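Side-chain contact in uncharacterized protein (Bacteroides uniformis, PDB 4K61), which is of unknown function but belongs to the DUF2874 family, with a putative beta-lactamase-inhibitor-like, PepSY-like domain: residues V22-D27 with V44-Q49. Numbering follows the deposited sequence.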
loop_
_atom_site.group_PDB
_atom_site.type_symbol
_atom_site.label_atom_id
_atom_site.label_comp_id
_atom_site.label_asym_id
_atom_site.label_seq_id
_atom_site.Cartn_x
_atom_site.Cartn_y
_atom_site.Cartn_z
ATOM N N VAL A 22 3.638 -3.446 17.195
ATOM C CA VAL A 22 3.903 -3.929 15.869
ATOM C C VAL A 22 3.397 -5.343 15.696
ATOM O O VAL A 22 3.630 -6.208 16.538
ATOM C CB VAL A 22 5.420 -3.848 15.534
ATOM C CG1 VAL A 22 5.690 -4.365 14.139
ATOM C CG2 VAL A 22 5.927 -2.418 15.652
ATOM N N ALA A 23 2.758 -5.614 14.565
ATOM C CA ALA A 23 2.446 -6.984 14.179
ATOM C C ALA A 23 3.286 -7.380 12.975
ATOM O O ALA A 23 3.247 -6.720 11.943
ATOM C CB ALA A 23 0.968 -7.112 13.835
ATOM N N TRP A 24 4.007 -8.491 13.089
ATOM C CA TRP A 24 4.871 -8.992 12.008
ATOM C C TRP A 24 4.232 -10.139 11.222
ATOM O O TRP A 24 3.600 -11.045 11.792
ATOM C CB TRP A 24 6.214 -9.482 12.572
ATOM C CG TRP A 24 7.082 -8.385 13.096
ATOM C CD1 TRP A 24 7.195 -7.989 14.383
ATOM C CD2 TRP A 24 7.984 -7.559 12.333
ATOM N NE1 TRP A 24 8.096 -6.937 14.477
ATOM C CE2 TRP A 24 8.583 -6.654 13.230
ATOM C CE3 TRP A 24 8.297 -7.462 10.973
ATOM C CZ2 TRP A 24 9.505 -5.679 12.813
ATOM C CZ3 TRP A 24 9.227 -6.502 10.561
ATOM C CH2 TRP A 24 9.824 -5.635 11.485
ATOM N N SER A 25 4.421 -10.110 9.913
ATOM C CA SER A 25 3.984 -11.183 9.039
ATOM C C SER A 25 5.020 -11.395 7.937
ATOM O O SER A 25 6.028 -10.686 7.882
ATOM C CB SER A 25 2.597 -10.885 8.440
ATOM O OG SER A 25 2.644 -9.756 7.613
ATOM N N HIS A 26 4.797 -12.444 7.148
ATOM C CA HIS A 26 5.677 -12.827 6.048
ATOM C C HIS A 26 4.896 -12.648 4.745
ATOM O O HIS A 26 3.700 -12.931 4.701
ATOM C CB HIS A 26 6.072 -14.292 6.216
ATOM C CG HIS A 26 7.043 -14.547 7.326
ATOM N ND1 HIS A 26 7.870 -15.647 7.313
ATOM C CD2 HIS A 26 7.347 -13.863 8.461
ATOM C CE1 HIS A 26 8.620 -15.649 8.399
ATOM N NE2 HIS A 26 8.317 -14.584 9.119
ATOM N N ASP A 27 5.544 -12.131 3.703
ATOM C CA ASP A 27 4.879 -11.866 2.417
ATOM C C ASP A 27 5.929 -12.193 1.376
ATOM O O ASP A 27 6.893 -11.458 1.191
ATOM C CB ASP A 27 4.436 -10.404 2.317
ATOM C CG ASP A 27 3.735 -10.061 0.996
ATOM O OD1 ASP A 27 3.591 -10.943 0.112
ATOM O OD2 ASP A 27 3.347 -8.867 0.861
ATOM N N VAL A 44 5.496 -1.724 6.438
ATOM C CA VAL A 44 6.819 -1.582 5.866
ATOM C C VAL A 44 7.354 -2.987 5.577
ATOM O O VAL A 44 7.270 -3.892 6.422
ATOM C CB VAL A 44 7.806 -0.861 6.800
ATOM C CG1 VAL A 44 9.150 -0.710 6.134
ATOM C CG2 VAL A 44 7.318 0.526 7.172
ATOM N N TRP A 45 7.843 -3.150 4.357
ATOM C CA TRP A 45 8.378 -4.424 3.868
ATOM C C TRP A 45 9.884 -4.387 3.998
ATOM O O TRP A 45 10.511 -3.415 3.526
ATOM C CB TRP A 45 8.032 -4.645 2.380
ATOM C CG TRP A 45 6.641 -5.192 2.122
ATOM C CD1 TRP A 45 6.318 -6.445 1.695
ATOM C CD2 TRP A 45 5.399 -4.492 2.274
ATOM N NE1 TRP A 45 4.960 -6.584 1.592
ATOM C CE2 TRP A 45 4.372 -5.388 1.922
ATOM C CE3 TRP A 45 5.050 -3.184 2.664
ATOM C CZ2 TRP A 45 3.038 -5.038 1.967
ATOM C CZ3 TRP A 45 3.710 -2.835 2.680
ATOM C CH2 TRP A 45 2.727 -3.759 2.356
ATOM N N PHE A 46 10.460 -5.458 4.591
ATOM C CA PHE A 46 11.907 -5.574 4.704
ATOM C C PHE A 46 12.374 -6.829 4.009
ATOM O O PHE A 46 11.745 -7.901 4.147
ATOM C CB PHE A 46 12.342 -5.664 6.170
ATOM C CG PHE A 46 12.058 -4.438 6.953
ATOM C CD1 PHE A 46 10.827 -4.284 7.561
ATOM C CD2 PHE A 46 13.001 -3.411 7.063
ATOM C CE1 PHE A 46 10.527 -3.145 8.275
ATOM C CE2 PHE A 46 12.690 -2.249 7.786
ATOM C CZ PHE A 46 11.467 -2.133 8.395
ATOM N N ASP A 47 13.498 -6.720 3.294
ATOM C CA ASP A 47 14.118 -7.922 2.757
ATOM C C ASP A 47 14.951 -8.680 3.813
ATOM O O ASP A 47 15.064 -8.253 4.949
ATOM C CB ASP A 47 14.921 -7.613 1.465
ATOM C CG ASP A 47 16.129 -6.695 1.694
ATOM O OD1 ASP A 47 16.696 -6.645 2.824
ATOM O OD2 ASP A 47 16.513 -6.047 0.672
ATOM N N GLY A 48 15.590 -9.769 3.413
ATOM C CA GLY A 48 16.450 -10.548 4.323
ATOM C C GLY A 48 17.660 -9.815 4.885
ATOM O O GLY A 48 18.246 -10.253 5.880
ATOM N N GLN A 49 18.061 -8.722 4.233
ATOM C CA GLN A 49 19.182 -7.916 4.701
ATOM C C GLN A 49 18.706 -6.736 5.536
ATOM O O GLN A 49 19.468 -5.820 5.799
ATOM C CB GLN A 49 20.009 -7.441 3.511
ATOM C CG GLN A 49 20.679 -8.592 2.803
ATOM C CD GLN A 49 21.631 -8.139 1.716
ATOM O OE1 GLN A 49 21.211 -7.816 0.607
ATOM N NE2 GLN A 49 22.920 -8.118 2.028
#
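The indole of Trp-24 meets the ring of Phe-46 with its six-membered edge, and Phe-46 CD1 lies near the indole plane, 4.1 Å from Trp-24 CZ3. Val-22 CG1 rests on one face of the same indole, 3.5 Å above its plane and shifted toward the rim. Trp-24 and Phe-46 both have CG beside the backbone N (chi1 -69° and -65°), and their ring ends come together although neither CB points across. Leu-12 of helix 6-15 touches both side chains, so the pair packs against that helix.

At the edge of the Trp-45 indole lies the carboxylate of Asp-27. Trp-45 NE1 donates to Asp-27 OD2 over 2.9 Å, nearly straight at 172°. The oxygen sits in the indole plane, but the N-H reaches it from above the carboxylate plane. Asp-27 OD2 also accepts from the backbone N of Ala-136, so two bonds grip it and tie the C-terminal helix 136-139 to the sheet.

Strand 30-37 lies between strands 23-27 and 40-46, and only side chains bridge it. The arrangement is that of an antiparallel beta-meander, in which side chains of the first and third strands meet across the second: Trp-24 and Phe-46 against helix 6-15, and Asp-27 of the edge strand with Trp-45.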